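Local coordinates for protein arginase 1, mitochondrial (Arabidopsis thaliana, PDB 6VSU) that catalyses the manganese-dependent hydrolysis of L-arginine to L-ornithine and urea and also converts agmatine to putrescine and urea, at residues Tyr245-Leu253 / Thr304-Leu315; Leu46-Asn54 / Asp111-Val122. One frame throughout, in Å; residues are numbered along the deposited sequence.

Contact 1 of 2, residues Tyr245-Leu253 / Thr304-Leu315. With MN (manganese (II) ion), chain B.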
loop_
_atom_site.group_PDB
_atom_site.type_symbol
_atom_site.label_atom_id
_atom_site.label_comp_id
_atom_site.label_asym_id
_atom_site.label_seq_id
_atom_site.Cartn_x
_atom_site.Cartn_y
_atom_site.Cartn_z
ATOM N N TYR E 245 25.724 -13.756 -24.366
ATOM C CA TYR E 245 24.621 -14.067 -23.433
ATOM C C TYR E 245 24.427 -12.838 -22.542
ATOM O O TYR E 245 25.425 -12.377 -21.979
ATOM C CB TYR E 245 24.896 -15.357 -22.653
ATOM C CG TYR E 245 23.729 -15.785 -21.805
ATOM C CD1 TYR E 245 23.545 -15.268 -20.525
ATOM C CD2 TYR E 245 22.768 -16.672 -22.289
ATOM C CE1 TYR E 245 22.432 -15.590 -19.761
ATOM C CE2 TYR E 245 21.675 -17.045 -21.516
ATOM C CZ TYR E 245 21.499 -16.490 -20.253
ATOM O OH TYR E 245 20.459 -16.856 -19.436
ATOM N N ILE E 246 23.190 -12.373 -22.370
ATOM C CA ILE E 246 22.930 -11.217 -21.482
ATOM C C ILE E 246 22.106 -11.689 -20.282
ATOM O O ILE E 246 20.967 -12.154 -20.482
ATOM C CB ILE E 246 22.235 -10.102 -22.265
ATOM C CG1 ILE E 246 23.034 -9.711 -23.502
ATOM C CG2 ILE E 246 21.978 -8.917 -21.341
ATOM C CD1 ILE E 246 22.357 -8.660 -24.399
ATOM N N SER E 247 22.609 -11.493 -19.075
ATOM C CA SER E 247 21.858 -11.809 -17.837
ATOM C C SER E 247 21.534 -10.497 -17.135
ATOM O O SER E 247 22.467 -9.757 -16.733
ATOM C CB SER E 247 22.627 -12.753 -16.934
ATOM O OG SER E 247 21.931 -12.968 -15.715
ATOM N N ILE E 248 20.240 -10.222 -16.952
ATOM C CA ILE E 248 19.807 -8.984 -16.260
ATOM C C ILE E 248 19.179 -9.398 -14.963
ATOM O O ILE E 248 18.069 -9.950 -14.983
ATOM C CB ILE E 248 18.864 -8.151 -17.128
ATOM C CG1 ILE E 248 19.454 -7.982 -18.534
ATOM C CG2 ILE E 248 18.624 -6.833 -16.426
ATOM C CD1 ILE E 248 18.791 -6.894 -19.369
ATOM N N ASP E 249 19.802 -9.028 -13.874
ATOM C CA ASP E 249 19.104 -9.014 -12.561
ATOM C C ASP E 249 18.435 -7.655 -12.495
ATOM O O ASP E 249 19.078 -6.656 -12.731
ATOM C CB ASP E 249 20.089 -9.242 -11.442
ATOM C CG ASP E 249 19.562 -9.237 -10.022
ATOM O OD1 ASP E 249 18.512 -8.609 -9.736
ATOM O OD2 ASP E 249 20.240 -9.856 -9.194
ATOM N N VAL E 250 17.136 -7.648 -12.303
ATOM C CA VAL E 250 16.331 -6.407 -12.196
ATOM C C VAL E 250 16.940 -5.461 -11.149
ATOM O O VAL E 250 16.781 -4.264 -11.322
ATOM C CB VAL E 250 14.881 -6.840 -11.903
ATOM C CG1 VAL E 250 14.064 -5.711 -11.434
ATOM C CG2 VAL E 250 14.226 -7.401 -13.138
ATOM N N ASP E 251 17.706 -5.959 -10.158
ATOM C CA ASP E 251 18.324 -5.085 -9.130
ATOM C C ASP E 251 19.547 -4.356 -9.693
ATOM O O ASP E 251 20.080 -3.548 -8.985
ATOM C CB ASP E 251 18.613 -5.794 -7.806
ATOM C CG ASP E 251 19.801 -6.750 -7.838
ATOM O OD1 ASP E 251 20.665 -6.602 -8.732
ATOM O OD2 ASP E 251 19.782 -7.675 -7.026
ATOM N N CYS E 252 19.899 -4.516 -10.958
ATOM C CA CYS E 252 20.874 -3.576 -11.609
ATOM C C CYS E 252 20.315 -2.155 -11.582
ATOM O O CYS E 252 21.099 -1.199 -11.481
ATOM C CB CYS E 252 21.230 -4.014 -13.025
ATOM S SG CYS E 252 19.931 -3.829 -14.278
ATOM N N LEU E 253 18.993 -2.045 -11.605
ATOM C CA LEU E 253 18.258 -0.789 -11.567
ATOM C C LEU E 253 18.227 -0.241 -10.157
ATOM O O LEU E 253 18.061 -1.018 -9.226
ATOM C CB LEU E 253 16.841 -1.089 -12.056
ATOM C CG LEU E 253 16.754 -1.469 -13.522
ATOM C CD1 LEU E 253 15.392 -2.089 -13.736
ATOM C CD2 LEU E 253 16.959 -0.247 -14.416
ATOM N N THR E 304 7.206 -2.985 -11.085
ATOM C CA THR E 304 8.407 -3.829 -11.384
ATOM C C THR E 304 8.074 -4.893 -12.411
ATOM O O THR E 304 8.944 -5.208 -13.241
ATOM C CB THR E 304 9.138 -4.347 -10.132
ATOM O OG1 THR E 304 9.212 -3.302 -9.157
ATOM C CG2 THR E 304 10.534 -4.788 -10.463
ATOM N N ALA E 305 6.822 -5.335 -12.480
ATOM C CA ALA E 305 6.364 -6.289 -13.529
ATOM C C ALA E 305 6.513 -5.587 -14.881
ATOM O O ALA E 305 6.957 -6.232 -15.810
ATOM C CB ALA E 305 4.946 -6.775 -13.290
ATOM N N MET E 306 6.143 -4.307 -14.985
ATOM C CA MET E 306 6.227 -3.563 -16.271
ATOM C C MET E 306 7.708 -3.301 -16.632
ATOM O O MET E 306 8.069 -3.365 -17.816
ATOM C CB MET E 306 5.488 -2.232 -16.199
ATOM C CG MET E 306 4.060 -2.419 -15.738
ATOM S SD MET E 306 3.081 -3.285 -17.020
ATOM C CE MET E 306 3.071 -2.159 -18.415
ATOM N N VAL E 307 8.541 -3.028 -15.638
ATOM C CA VAL E 307 10.021 -2.958 -15.819
ATOM C C VAL E 307 10.538 -4.282 -16.390
ATOM O O VAL E 307 11.311 -4.250 -17.365
ATOM C CB VAL E 307 10.727 -2.608 -14.492
ATOM C CG1 VAL E 307 12.245 -2.889 -14.509
ATOM C CG2 VAL E 307 10.470 -1.172 -14.119
ATOM N N ALA E 308 10.232 -5.405 -15.735
ATOM C CA ALA E 308 10.699 -6.717 -16.193
ATOM C C ALA E 308 10.190 -6.980 -17.622
ATOM O O ALA E 308 10.989 -7.464 -18.454
ATOM C CB ALA E 308 10.282 -7.821 -15.249
ATOM N N ALA E 309 8.914 -6.732 -17.878
ATOM C CA ALA E 309 8.306 -6.944 -19.195
ATOM C C ALA E 309 9.037 -6.097 -20.243
ATOM O O ALA E 309 9.299 -6.634 -21.359
ATOM C CB ALA E 309 6.836 -6.659 -19.149
ATOM N N LYS E 310 9.382 -4.830 -19.943
ATOM C CA LYS E 310 9.966 -3.978 -21.000
ATOM C C LYS E 310 11.415 -4.441 -21.297
ATOM O O LYS E 310 11.837 -4.399 -22.485
ATOM C CB LYS E 310 9.851 -2.500 -20.666
ATOM C CG LYS E 310 10.331 -1.657 -21.835
ATOM C CD LYS E 310 9.885 -0.289 -21.884
ATOM C CE LYS E 310 10.368 0.519 -23.071
ATOM N NZ LYS E 310 9.833 1.903 -22.988
ATOM N N LEU E 311 12.154 -4.925 -20.288
ATOM C CA LEU E 311 13.485 -5.541 -20.506
ATOM C C LEU E 311 13.315 -6.755 -21.387
ATOM O O LEU E 311 14.187 -6.949 -22.316
ATOM C CB LEU E 311 14.125 -5.961 -19.179
ATOM C CG LEU E 311 14.514 -4.811 -18.258
ATOM C CD1 LEU E 311 14.908 -5.275 -16.878
ATOM C CD2 LEU E 311 15.627 -4.047 -18.899
ATOM N N VAL E 312 12.332 -7.602 -21.101
ATOM C CA VAL E 312 12.104 -8.800 -21.953
ATOM C C VAL E 312 11.798 -8.342 -23.389
ATOM O O VAL E 312 12.412 -8.858 -24.338
ATOM C CB VAL E 312 11.033 -9.757 -21.400
ATOM C CG1 VAL E 312 10.633 -10.825 -22.414
ATOM C CG2 VAL E 312 11.523 -10.411 -20.118
ATOM N N ARG E 313 10.966 -7.335 -23.538
ATOM C CA ARG E 313 10.552 -6.908 -24.890
ATOM C C ARG E 313 11.776 -6.357 -25.668
ATOM O O ARG E 313 11.904 -6.675 -26.879
ATOM C CB ARG E 313 9.440 -5.860 -24.767
ATOM C CG ARG E 313 8.089 -6.370 -24.268
ATOM C CD ARG E 313 7.224 -5.209 -23.826
ATOM N NE ARG E 313 7.023 -4.175 -24.826
ATOM C CZ ARG E 313 5.881 -3.817 -25.344
ATOM N NH1 ARG E 313 4.735 -4.332 -24.936
ATOM N NH2 ARG E 313 5.882 -2.881 -26.263
ATOM N N GLU E 314 12.571 -5.502 -25.027
ATOM C CA GLU E 314 13.758 -4.890 -25.673
ATOM C C GLU E 314 14.778 -5.983 -26.023
ATOM O O GLU E 314 15.327 -5.928 -27.106
ATOM C CB GLU E 314 14.269 -3.728 -24.821
ATOM C CG GLU E 314 13.300 -2.559 -24.773
ATOM C CD GLU E 314 12.917 -1.996 -26.129
ATOM O OE1 GLU E 314 13.821 -1.683 -26.902
ATOM O OE2 GLU E 314 11.729 -1.901 -26.405
ATOM N N LEU E 315 14.965 -6.967 -25.142
ATOM C CA LEU E 315 15.893 -8.078 -25.420
ATOM C C LEU E 315 15.368 -8.857 -26.620
ATOM O O LEU E 315 16.166 -9.374 -27.464
ATOM C CB LEU E 315 16.016 -8.972 -24.192
ATOM C CG LEU E 315 16.945 -8.460 -23.099
ATOM C CD1 LEU E 315 16.807 -9.322 -21.831
ATOM C CD2 LEU E 315 18.422 -8.425 -23.533
HETATM MN MN MN B . 21.500 -8.775 -7.654
HETATM O O HOH W 1 22.512 -10.633 -7.223
#
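I246, I248 and V250 face L315, L311 and A308 in turn, because the axes of strand 245-249 and helix 304-315 run antiparallel (170°) with a closest approach of 10.8 Å. The interface is purely apolar. I248 serves two leucines with separate branches: CD1 meets L315 CD1 tip to tip at 4.0 Å, while CG2, held on the far side of CB from the backbone N by chi1 -49°, touches L311 CD1. L315 uses its other methyl, CD2, against I246 CD1. Beyond the strand, V250 CG1 lies against T304 CG2 at 3.8 Å; the hydroxyl of T304 is hydrogen-bonded to D298. L253 and V307 meet end on, and their 3.3 Å CD1-CG1 separation is tighter than normal van der Waals contact.

The opposite side of the strand's C-terminal end holds a manganese ion. D249 and D251 form a DxD element: D249 OD2 binds at 2.3 Å, whereas D251 chelates unevenly, OD2 at 2.1 Å and OD1 at 2.6 Å from the metal. Water 1, D164 and H166 complete the sphere, and D249 is also a ligand of the second manganese. D249 OD1 accepts from D251 N over 2.8 Å in an Asx turn, the donor lying 37° above the carboxylate plane. This turn ties the two metal ligands together and restrains rotation of the D249 carboxylate.

Helix 303-319 thus packs on the parallel sheet of the alpha/beta arginase fold, where adjacent strand 285-291 sets V290 against V250 and L315, and V285 against I246. It is flanked by helix 271-280, with F271 against V307 and L311 and V274 against L253, and by helix 64-72, with I68 against A308. On its outer side, K310 forms salt bridges with E82 and with E265 of the second subunit.

Contact 2 of 2, residues Leu46-Asn54 / Asp111-Val122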
loop_
_atom_site.group_PDB
_atom_site.type_symbol
_atom_site.label_atom_id
_atom_site.label_comp_id
_atom_site.label_asym_id
_atom_site.label_seq_id
_atom_site.Cartn_x
_atom_site.Cartn_y
_atom_site.Cartn_z
ATOM N N LEU E 46 10.401 -17.266 -25.138
ATOM C CA LEU E 46 10.436 -17.165 -23.669
ATOM C C LEU E 46 10.391 -18.556 -23.068
ATOM O O LEU E 46 9.682 -19.425 -23.582
ATOM C CB LEU E 46 9.245 -16.357 -23.178
ATOM C CG LEU E 46 9.082 -14.973 -23.778
ATOM C CD1 LEU E 46 7.950 -14.229 -23.057
ATOM C CD2 LEU E 46 10.360 -14.169 -23.678
ATOM N N LEU E 47 11.163 -18.759 -22.036
ATOM C CA LEU E 47 11.115 -19.977 -21.212
ATOM C C LEU E 47 11.119 -19.550 -19.748
ATOM O O LEU E 47 12.046 -18.875 -19.351
ATOM C CB LEU E 47 12.314 -20.857 -21.522
ATOM C CG LEU E 47 12.405 -22.108 -20.672
ATOM C CD1 LEU E 47 11.262 -23.043 -20.974
ATOM C CD2 LEU E 47 13.723 -22.813 -20.911
ATOM N N GLY E 48 10.057 -19.866 -19.009
ATOM C CA GLY E 48 9.915 -19.481 -17.614
ATOM C C GLY E 48 10.559 -20.511 -16.749
ATOM O O GLY E 48 10.449 -21.759 -17.063
ATOM N N VAL E 49 11.286 -20.048 -15.741
ATOM C CA VAL E 49 11.851 -20.978 -14.732
ATOM C C VAL E 49 11.476 -20.471 -13.349
ATOM O O VAL E 49 12.171 -19.596 -12.805
ATOM C CB VAL E 49 13.364 -21.097 -14.935
ATOM C CG1 VAL E 49 13.896 -22.186 -14.008
ATOM C CG2 VAL E 49 13.689 -21.414 -16.389
ATOM N N PRO E 50 10.275 -20.825 -12.854
ATOM C CA PRO E 50 9.752 -20.289 -11.594
ATOM C C PRO E 50 10.407 -20.950 -10.386
ATOM O O PRO E 50 9.864 -21.888 -9.811
ATOM C CB PRO E 50 8.249 -20.645 -11.628
ATOM C CG PRO E 50 8.238 -21.937 -12.461
ATOM C CD PRO E 50 9.275 -21.663 -13.541
ATOM N N LEU E 51 11.633 -20.542 -10.142
ATOM C CA LEU E 51 12.525 -21.126 -9.120
ATOM C C LEU E 51 12.952 -20.001 -8.201
ATOM O O LEU E 51 13.522 -19.021 -8.669
ATOM C CB LEU E 51 13.708 -21.788 -9.836
ATOM C CG LEU E 51 14.596 -22.630 -8.957
ATOM C CD1 LEU E 51 15.271 -23.699 -9.780
ATOM C CD2 LEU E 51 15.616 -21.775 -8.224
ATOM N N GLY E 52 12.779 -20.143 -6.904
ATOM C CA GLY E 52 13.297 -19.135 -5.946
ATOM C C GLY E 52 13.983 -19.731 -4.726
ATOM O O GLY E 52 14.319 -18.941 -3.844
ATOM N N HIS E 53 14.147 -21.047 -4.622
ATOM C CA HIS E 53 14.603 -21.665 -3.350
ATOM C C HIS E 53 16.137 -21.566 -3.178
ATOM O O HIS E 53 16.657 -21.991 -2.138
ATOM C CB HIS E 53 14.093 -23.088 -3.199
ATOM C CG HIS E 53 14.692 -24.048 -4.169
ATOM N ND1 HIS E 53 14.265 -24.126 -5.484
ATOM C CD2 HIS E 53 15.684 -24.971 -4.017
ATOM C CE1 HIS E 53 14.969 -25.077 -6.104
ATOM N NE2 HIS E 53 15.853 -25.607 -5.211
ATOM N N ASN E 54 16.853 -21.043 -4.149
ATOM C CA ASN E 54 18.322 -20.790 -4.068
ATOM C C ASN E 54 18.606 -19.354 -3.594
ATOM O O ASN E 54 19.813 -19.027 -3.450
ATOM C CB ASN E 54 18.974 -21.126 -5.398
ATOM C CG ASN E 54 19.024 -22.618 -5.583
ATOM O OD1 ASN E 54 19.282 -23.339 -4.608
ATOM N ND2 ASN E 54 18.734 -23.081 -6.785
ATOM N N ASP E 111 18.858 -30.952 -6.307
ATOM C CA ASP E 111 19.136 -29.724 -7.067
ATOM C C ASP E 111 19.939 -30.051 -8.336
ATOM O O ASP E 111 19.739 -29.366 -9.328
ATOM C CB ASP E 111 19.791 -28.703 -6.155
ATOM C CG ASP E 111 18.780 -27.913 -5.309
ATOM O OD1 ASP E 111 17.653 -27.580 -5.836
ATOM O OD2 ASP E 111 19.156 -27.585 -4.147
ATOM N N ASP E 112 20.853 -31.017 -8.302
ATOM C CA ASP E 112 21.699 -31.308 -9.487
ATOM C C ASP E 112 20.749 -31.722 -10.608
ATOM O O ASP E 112 20.852 -31.193 -11.712
ATOM C CB ASP E 112 22.662 -32.452 -9.222
ATOM C CG ASP E 112 23.801 -32.159 -8.275
ATOM O OD1 ASP E 112 24.353 -31.060 -8.269
ATOM O OD2 ASP E 112 24.176 -33.095 -7.606
ATOM N N ARG E 113 19.851 -32.648 -10.305
ATOM C CA ARG E 113 18.851 -33.148 -11.270
ATOM C C ARG E 113 17.924 -32.014 -11.692
ATOM O O ARG E 113 17.629 -31.933 -12.880
ATOM C CB ARG E 113 18.098 -34.332 -10.679
ATOM C CG ARG E 113 18.855 -35.631 -10.872
ATOM C CD ARG E 113 18.663 -36.600 -9.722
ATOM N NE ARG E 113 17.319 -37.155 -9.596
ATOM C CZ ARG E 113 16.703 -37.821 -10.547
ATOM N NH1 ARG E 113 15.474 -38.294 -10.353
ATOM N NH2 ARG E 113 17.318 -37.997 -11.710
ATOM N N LEU E 114 17.520 -31.150 -10.771
ATOM C CA LEU E 114 16.621 -30.044 -11.165
ATOM C C LEU E 114 17.369 -29.109 -12.108
ATOM O O LEU E 114 16.779 -28.713 -13.146
ATOM C CB LEU E 114 16.109 -29.319 -9.928
ATOM C CG LEU E 114 15.318 -28.055 -10.198
ATOM C CD1 LEU E 114 14.104 -28.391 -11.037
ATOM C CD2 LEU E 114 14.923 -27.380 -8.892
ATOM N N MET E 115 18.620 -28.763 -11.824
ATOM C CA MET E 115 19.313 -27.813 -12.718
ATOM C C MET E 115 19.541 -28.486 -14.082
ATOM O O MET E 115 19.515 -27.778 -15.115
ATOM C CB MET E 115 20.626 -27.321 -12.102
ATOM C CG MET E 115 20.427 -26.514 -10.811
ATOM S SD MET E 115 19.119 -25.250 -10.875
ATOM C CE MET E 115 19.951 -23.829 -10.165
ATOM N N ASN E 116 19.790 -29.780 -14.115
ATOM C CA ASN E 116 19.928 -30.537 -15.390
ATOM C C ASN E 116 18.616 -30.447 -16.197
ATOM O O ASN E 116 18.664 -30.375 -17.405
ATOM C CB ASN E 116 20.286 -32.001 -15.138
ATOM C CG ASN E 116 21.688 -32.202 -14.586
ATOM O OD1 ASN E 116 22.522 -31.270 -14.533
ATOM N ND2 ASN E 116 21.934 -33.426 -14.109
ATOM N N VAL E 117 17.467 -30.443 -15.539
ATOM C CA VAL E 117 16.164 -30.286 -16.241
ATOM C C VAL E 117 16.116 -28.907 -16.868
ATOM O O VAL E 117 15.703 -28.766 -18.022
ATOM C CB VAL E 117 14.961 -30.530 -15.314
ATOM C CG1 VAL E 117 13.676 -30.215 -16.028
ATOM C CG2 VAL E 117 14.964 -31.975 -14.826
ATOM N N ILE E 118 16.490 -27.904 -16.127
ATOM C CA ILE E 118 16.526 -26.533 -16.692
ATOM C C ILE E 118 17.441 -26.474 -17.917
ATOM O O ILE E 118 17.018 -25.898 -18.904
ATOM C CB ILE E 118 16.907 -25.518 -15.608
ATOM C CG1 ILE E 118 15.780 -25.459 -14.579
ATOM C CG2 ILE E 118 17.138 -24.150 -16.188
ATOM C CD1 ILE E 118 16.236 -24.888 -13.241
ATOM N N SER E 119 18.626 -27.078 -17.874
ATOM C CA SER E 119 19.561 -27.141 -19.026
ATOM C C SER E 119 18.872 -27.846 -20.198
ATOM O O SER E 119 18.883 -27.318 -21.306
ATOM C CB SER E 119 20.887 -27.810 -18.630
ATOM O OG SER E 119 21.625 -26.996 -17.711
ATOM N N GLU E 120 18.231 -28.973 -19.976
ATOM C CA GLU E 120 17.652 -29.751 -21.093
ATOM C C GLU E 120 16.499 -28.967 -21.684
ATOM O O GLU E 120 16.340 -29.004 -22.899
ATOM C CB GLU E 120 17.222 -31.131 -20.623
ATOM C CG GLU E 120 18.406 -31.978 -20.228
ATOM C CD GLU E 120 19.274 -32.295 -21.435
ATOM O OE1 GLU E 120 18.683 -32.383 -22.577
ATOM O OE2 GLU E 120 20.555 -32.390 -21.266
ATOM N N SER E 121 15.771 -28.218 -20.852
ATOM C CA SER E 121 14.621 -27.398 -21.314
ATOM C C SER E 121 15.135 -26.327 -22.268
ATOM O O SER E 121 14.536 -26.143 -23.345
ATOM C CB SER E 121 13.846 -26.802 -20.156
ATOM O OG SER E 121 13.169 -27.852 -19.486
ATOM N N VAL E 122 16.200 -25.643 -21.888
ATOM C CA VAL E 122 16.833 -24.645 -22.788
ATOM C C VAL E 122 17.253 -25.318 -24.111
ATOM O O VAL E 122 17.017 -24.744 -25.157
ATOM C CB VAL E 122 18.030 -23.969 -22.105
ATOM C CG1 VAL E 122 18.740 -23.053 -23.112
ATOM C CG2 VAL E 122 17.567 -23.181 -20.892
HETATM O O HOH W 2 18.176 -25.741 -7.834
HETATM O O HOH W 3 18.830 -25.257 -2.950
#
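D111, in the first turn of helix 111-126, receives the H53 imidazole edge-on: H53 NE2 donates to the syn lone pair of D111 OD1 at 2.7 Å. The bond is close to straight (176°). The acceptor lies in the ring plane, and ring and carboxylate are only 20° apart, the evidence for an almost flat pair. H53 chi1 of 68° places CG over the backbone, flanked by N and C, and aims the ring at the helix. Water 2 adds a second grip, donating to D111 OD1 and accepting from N54 ND2; the carbonyl oxygen of the N54 amide is hydrogen-bonded to N176. The helix start may further stabilise the carboxylate charge.

One turn on, L114 CD2 lies near the H53 ring plane, 3.6 Å from CE1, and also meets L51 CD1 tip to tip. M115, bent at its second and third torsions, brings CE to within 3.7 Å of N54 ND2. This helix belongs to the crossover from strand 93-98 to strand 131-136, a beta-alpha-beta connection that passes over the intervening strand 43-48. I118 CD1 touches both V49 CG1 (3.7 Å) and L51 CD1 (3.8 Å), which lie on neighbouring sides of it. S121 turns its hydroxyl back to V117 O, which also accepts from S121 N, and offers CB to L47 CD2. V122 CG2 touches the same L47 methyl at 3.9 Å, the two side chains crossing at about a right angle.

Overall arrangement
Both contacts pack a helix on one eight-stranded parallel sheet, their centres 19 Å apart. Contact 2 closes before contact 1 opens along the chain, and strands 131-136 and 285-291 separate their strands, 43-48 and 244-249, in the sheet. They nevertheless meet: V312 CG1 of helix 303-319 lies 3.6 Å from L46 CD2. Since L46 does not contact helix 111-122 whereas its neighbour L47 does, the two helices evidently cover opposite faces of the sheet. Contact 1 holds manganese ligands directly; contact 2 holds no metal ligand and approaches the substrate region through N54, whose side chain neighbours N176, a probable substrate-binding residue.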